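Local coordinates for bromo domain containing protein (Cryptosporidium parvum, PDB 5U9N), which probably recognises acetylated lysine through its bromodomains, the second of which binds the inhibitor bromosporine in its pocket, at residues 98-103 with 132-137. Sequence-based numbering, arbitrary orientation.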
loop_
_atom_site.group_PDB
_atom_site.type_symbol
_atom_site.label_atom_id
_atom_site.label_comp_id
_atom_site.label_asym_id
_atom_site.label_seq_id
_atom_site.Cartn_x
_atom_site.Cartn_y
_atom_site.Cartn_z
ATOM N N GLU A 98 -0.012 -2.329 -12.124
ATOM C CA GLU A 98 -0.045 -1.014 -11.483
ATOM C C GLU A 98 -0.465 -1.152 -9.993
ATOM O O GLU A 98 0.070 -0.447 -9.145
ATOM C CB GLU A 98 -0.994 -0.040 -12.227
ATOM C CG GLU A 98 -1.196 1.264 -11.462
ATOM C CD GLU A 98 -1.590 2.469 -12.282
ATOM O OE1 GLU A 98 -1.188 3.594 -11.903
ATOM O OE2 GLU A 98 -2.340 2.302 -13.271
ATOM N N PHE A 99 -1.431 -2.039 -9.684
ATOM C CA PHE A 99 -1.830 -2.246 -8.300
ATOM C C PHE A 99 -0.626 -2.712 -7.487
ATOM O O PHE A 99 -0.392 -2.194 -6.384
ATOM C CB PHE A 99 -2.973 -3.283 -8.192
ATOM C CG PHE A 99 -3.390 -3.583 -6.775
ATOM C CD1 PHE A 99 -4.272 -2.757 -6.106
ATOM C CD2 PHE A 99 -2.838 -4.642 -6.085
ATOM C CE1 PHE A 99 -4.618 -3.010 -4.779
ATOM C CE2 PHE A 99 -3.234 -4.924 -4.781
ATOM C CZ PHE A 99 -4.094 -4.086 -4.130
ATOM N N GLU A 100 0.142 -3.688 -8.023
ATOM C CA GLU A 100 1.342 -4.186 -7.338
ATOM C C GLU A 100 2.326 -3.032 -7.056
ATOM O O GLU A 100 2.841 -2.906 -5.945
ATOM C CB GLU A 100 2.027 -5.264 -8.167
ATOM C CG GLU A 100 3.148 -5.971 -7.428
ATOM C CD GLU A 100 3.982 -6.911 -8.271
ATOM O OE1 GLU A 100 3.462 -7.425 -9.287
ATOM O OE2 GLU A 100 5.147 -7.168 -7.888
ATOM N N ARG A 101 2.598 -2.217 -8.066
ATOM C CA ARG A 101 3.480 -1.058 -7.916
ATOM C C ARG A 101 3.024 -0.120 -6.774
ATOM O O ARG A 101 3.840 0.303 -5.955
ATOM C CB ARG A 101 3.521 -0.268 -9.213
ATOM C CG ARG A 101 4.551 0.846 -9.192
ATOM C CD ARG A 101 4.653 1.565 -10.518
ATOM N NE ARG A 101 3.586 2.539 -10.684
ATOM C CZ ARG A 101 3.513 3.703 -10.032
ATOM N NH1 ARG A 101 2.507 4.538 -10.263
ATOM N NH2 ARG A 101 4.442 4.034 -9.135
ATOM N N LEU A 102 1.735 0.225 -6.753
ATOM C CA LEU A 102 1.205 1.195 -5.811
ATOM C C LEU A 102 1.264 0.664 -4.383
ATOM O O LEU A 102 1.651 1.395 -3.478
ATOM C CB LEU A 102 -0.242 1.579 -6.190
ATOM C CG LEU A 102 -0.406 2.511 -7.434
ATOM C CD1 LEU A 102 -1.915 2.775 -7.725
ATOM C CD2 LEU A 102 0.326 3.853 -7.243
ATOM N N VAL A 103 0.913 -0.596 -4.176
ATOM C CA VAL A 103 0.980 -1.183 -2.834
ATOM C C VAL A 103 2.440 -1.216 -2.346
ATOM O O VAL A 103 2.703 -0.825 -1.214
ATOM C CB VAL A 103 0.341 -2.585 -2.780
ATOM C CG1 VAL A 103 0.679 -3.283 -1.470
ATOM C CG2 VAL A 103 -1.176 -2.493 -2.967
ATOM N N ASN A 132 6.199 -8.186 3.209
ATOM C CA ASN A 132 6.410 -9.625 3.224
ATOM C C ASN A 132 5.061 -10.357 3.165
ATOM O O ASN A 132 4.918 -11.306 2.407
ATOM C CB ASN A 132 7.196 -10.038 4.465
ATOM C CG ASN A 132 8.648 -9.606 4.443
ATOM O OD1 ASN A 132 9.090 -8.826 3.582
ATOM N ND2 ASN A 132 9.414 -10.070 5.427
ATOM N N LYS A 133 4.066 -9.888 3.932
ATOM C CA LYS A 133 2.714 -10.443 3.880
ATOM C C LYS A 133 2.113 -10.225 2.483
ATOM O O LYS A 133 1.465 -11.115 1.965
ATOM C CB LYS A 133 1.821 -9.793 4.953
ATOM C CG LYS A 133 0.363 -10.339 4.989
ATOM C CD LYS A 133 0.288 -11.786 5.486
ATOM C CE LYS A 133 -1.150 -12.251 5.618
ATOM N NZ LYS A 133 -1.255 -13.633 6.172
ATOM N N PHE A 134 2.310 -9.038 1.885
ATOM C CA PHE A 134 1.783 -8.766 0.547
ATOM C C PHE A 134 2.365 -9.735 -0.483
ATOM O O PHE A 134 1.620 -10.262 -1.314
ATOM C CB PHE A 134 2.062 -7.322 0.104
ATOM C CG PHE A 134 1.499 -7.013 -1.277
ATOM C CD1 PHE A 134 0.154 -7.220 -1.559
ATOM C CD2 PHE A 134 2.345 -6.682 -2.332
ATOM C CE1 PHE A 134 -0.341 -7.051 -2.850
ATOM C CE2 PHE A 134 1.837 -6.471 -3.616
ATOM C CZ PHE A 134 0.494 -6.656 -3.864
ATOM N N ASN A 135 3.688 -9.945 -0.455
ATOM C CA ASN A 135 4.342 -10.848 -1.407
ATOM C C ASN A 135 3.810 -12.241 -1.312
ATOM O O ASN A 135 3.651 -12.892 -2.330
ATOM C CB ASN A 135 5.855 -10.879 -1.195
ATOM C CG ASN A 135 6.556 -9.657 -1.730
ATOM O OD1 ASN A 135 6.228 -9.146 -2.802
ATOM N ND2 ASN A 135 7.614 -9.237 -1.072
ATOM N N ASN A 136 3.548 -12.716 -0.106
ATOM C CA ASN A 136 3.035 -14.062 0.091
ATOM C C ASN A 136 1.592 -14.202 -0.430
ATOM O O ASN A 136 1.257 -15.238 -0.999
ATOM C CB ASN A 136 3.115 -14.460 1.566
ATOM C CG ASN A 136 4.473 -15.029 1.925
ATOM O OD1 ASN A 136 4.726 -16.234 1.767
ATOM N ND2 ASN A 136 5.421 -14.157 2.271
ATOM N N LEU A 137 0.746 -13.177 -0.234
ATOM C CA LEU A 137 -0.625 -13.192 -0.745
ATOM C C LEU A 137 -0.621 -13.070 -2.262
ATOM O O LEU A 137 -1.324 -13.811 -2.953
ATOM C CB LEU A 137 -1.438 -12.026 -0.147
ATOM C CG LEU A 137 -1.665 -12.063 1.366
ATOM C CD1 LEU A 137 -2.451 -10.877 1.817
ATOM C CD2 LEU A 137 -2.353 -13.343 1.783
#
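Phe134 meets Phe99, Glu100 and Val103 in a buried, apolar helix-helix contact inside the bromodomain's left-handed four-helix bundle, where helices 96-113 and 122-139 run antiparallel. The short segments lie at 164° with their axes 11.8 Å apart, bridged mainly by one phenyl ring. CG of Phe134 stands anti to the backbone N (chi1 -179°), which carries the ring across to the other helix. One face then lies against Val103, while the ring edge receives the aliphatic part of Glu100, whose CG is 4.1 Å from Phe134 CE2. The carboxylate of Glu100 turns to Lys104 in a salt bridge. Phe99 approaches obliquely, its CE2 4.1 Å from Phe134 CE1; its own ring carries Val103 CG2 over one face, offset toward the rim, so the two methyls of Val103 serve two different rings. Ile16 and Leu20 of helix 9-20 also touch Phe134, and Ile60 of helix 57-65 touches Phe99 and Val103, joining all four helices in one core. Bound bromosporine lies about 12 Å from the side chain of Val103, so this is core packing, not ligand pocket. In the central CH-pi contact, Val103 CG1 sits 3.8 Å from the centroid of the Phe134 ring, only 7° off its normal.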